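Local structure of cysteine desulfurase (Fervidobacterium islandicum, 6A6E) at residues H356-S359 with H360-E364. The protein is a pyridoxal-phosphate-dependent SufS cysteine desulfurase, which probably takes sulfur from L-cysteine, leaving alanine, and supplies it for iron-sulfur cluster assembly. Residues are numbered along the deposited sequence; the frame is centred on the assembly and turned at random.
Sequences HDVS and HILDE
V358 and L362, one turn apart on helix 355-366, lie side by side and point the same way, with CG1 of V358 3.9 Å from CD1 of L362. L362 also leans over the backbone: with CG beside its own backbone N (chi1 -72°), that carbon sits 3.2 Å from the carbonyl O of V358, the same oxygen that takes the N-H of L362 at 3.0 Å. Three more i to i+4 bonds satisfy the other carbonyls of 356-359. H360 N reaches H356 O at 2.8 Å, with the most bent N-H...O angle of the four, 145°. The N-H of I361 points almost straight at D357 O (167°), and the aliphatic CG1 of I361 lies 3.5 Å from that same oxygen. D363 N closes the set on S359 O at 3.1 Å. Further along, E364 N bonds to H360 O, E364 O accepts from ND2 of N30, and L362 shares a backbone hydrogen bond with V368. Four polar side chains find partners elsewhere. The hydroxyl of S359, a buried residue, bonds to OG1 of T370; OD1 of D357 is hydrogen-bonded to a glycerol, probably from the crystallisation liquor, and OD2 weakly to ND1 of H354. NE2 of H356 bonds to A67 O of the second subunit, and OD1 of D363 to the hydroxyl of T70 of that subunit. One face of the amphipathic helix packs inward, V358, I361 and L362 against helix 407-423, where L362 meets L413 and I420. Cutting L362 back to alanine removes CG and both methyls, and would probably leave a gap beside V358 and towards those two residues. S359 and L362 rest on strand 368-373, V358 and S359 touch V397 of strand 396-400, and H356 and D363 meet the second subunit.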
loop_
_atom_site.group_PDB
_atom_site.type_symbol
_atom_site.label_atom_id
_atom_site.label_comp_id
_atom_site.label_asym_id
_atom_site.label_seq_id
_atom_site.Cartn_x
_atom_site.Cartn_y
_atom_site.Cartn_z
ATOM N N HIS A 356 11.864 -23.433 -16.903
ATOM C CA HIS A 356 10.536 -23.013 -17.470
ATOM C C HIS A 356 9.755 -24.111 -18.133
ATOM O O HIS A 356 8.537 -24.127 -18.009
ATOM C CB HIS A 356 10.598 -21.755 -18.403
ATOM C CG HIS A 356 9.296 -20.969 -18.458
ATOM N ND1 HIS A 356 9.111 -19.855 -19.259
ATOM C CD2 HIS A 356 8.119 -21.151 -17.804
ATOM C CE1 HIS A 356 7.889 -19.384 -19.084
ATOM N NE2 HIS A 356 7.268 -20.154 -18.205
ATOM N N ASP A 357 10.432 -25.049 -18.809
ATOM C CA ASP A 357 9.729 -26.237 -19.335
ATOM C C ASP A 357 9.166 -27.100 -18.219
ATOM O O ASP A 357 8.096 -27.655 -18.364
ATOM C CB ASP A 357 10.638 -27.117 -20.206
ATOM C CG ASP A 357 11.149 -26.401 -21.443
ATOM O OD1 ASP A 357 10.408 -25.512 -21.941
ATOM O OD2 ASP A 357 12.297 -26.710 -21.876
ATOM N N VAL A 358 9.900 -27.265 -17.110
ATOM C CA VAL A 358 9.365 -28.042 -15.947
ATOM C C VAL A 358 8.067 -27.416 -15.434
ATOM O O VAL A 358 7.070 -28.106 -15.303
ATOM C CB VAL A 358 10.393 -28.185 -14.817
ATOM C CG1 VAL A 358 9.801 -28.902 -13.617
ATOM C CG2 VAL A 358 11.627 -28.916 -15.303
ATOM N N SER A 359 8.084 -26.087 -15.184
ATOM C CA SER A 359 6.918 -25.412 -14.683
ATOM C C SER A 359 5.789 -25.406 -15.746
ATOM O O SER A 359 4.598 -25.503 -15.402
ATOM C CB SER A 359 7.282 -23.980 -14.242
ATOM O OG SER A 359 8.045 -24.007 -13.059
ATOM N N HIS A 360 6.148 -25.287 -17.024
ATOM C CA HIS A 360 5.132 -25.212 -18.028
ATOM C C HIS A 360 4.365 -26.547 -18.082
ATOM O O HIS A 360 3.165 -26.575 -18.015
ATOM C CB HIS A 360 5.711 -24.878 -19.415
ATOM C CG HIS A 360 4.671 -25.005 -20.468
ATOM N ND1 HIS A 360 3.689 -24.069 -20.642
ATOM C CD2 HIS A 360 4.350 -26.054 -21.287
ATOM C CE1 HIS A 360 2.825 -24.501 -21.561
ATOM N NE2 HIS A 360 3.206 -25.705 -21.966
ATOM N N ILE A 361 5.090 -27.664 -18.142
ATOM C CA ILE A 361 4.453 -29.000 -18.295
ATOM C C ILE A 361 3.686 -29.340 -17.013
ATOM O O ILE A 361 2.528 -29.748 -17.075
ATOM C CB ILE A 361 5.479 -30.105 -18.666
ATOM C CG1 ILE A 361 6.035 -29.873 -20.063
ATOM C CG2 ILE A 361 4.818 -31.473 -18.568
ATOM C CD1 ILE A 361 7.390 -30.530 -20.337
ATOM N N LEU A 362 4.274 -29.049 -15.862
ATOM C CA LEU A 362 3.557 -29.252 -14.557
ATOM C C LEU A 362 2.219 -28.578 -14.525
ATOM O O LEU A 362 1.171 -29.227 -14.173
ATOM C CB LEU A 362 4.402 -28.822 -13.346
ATOM C CG LEU A 362 5.549 -29.753 -13.051
ATOM C CD1 LEU A 362 6.319 -29.280 -11.840
ATOM C CD2 LEU A 362 4.991 -31.113 -12.770
ATOM N N ASP A 363 2.192 -27.339 -14.995
ATOM C CA ASP A 363 0.947 -26.572 -15.045
ATOM C C ASP A 363 -0.078 -27.046 -16.138
ATOM O O ASP A 363 -1.261 -27.268 -15.861
ATOM C CB ASP A 363 1.262 -25.058 -15.259
ATOM C CG ASP A 363 0.010 -24.230 -15.570
ATOM O OD1 ASP A 363 -0.928 -24.093 -14.749
ATOM O OD2 ASP A 363 -0.054 -23.692 -16.675
ATOM N N GLU A 364 0.373 -27.211 -17.371
ATOM C CA GLU A 364 -0.580 -27.500 -18.434
ATOM C C GLU A 364 -1.085 -28.962 -18.325
ATOM O O GLU A 364 -2.291 -29.218 -18.404
ATOM C CB GLU A 364 0.036 -27.215 -19.788
ATOM C CG GLU A 364 -0.986 -26.647 -20.757
ATOM C CD GLU A 364 -0.552 -26.846 -22.177
ATOM O OE1 GLU A 364 -0.992 -27.861 -22.757
ATOM O OE2 GLU A 364 0.239 -26.002 -22.702
#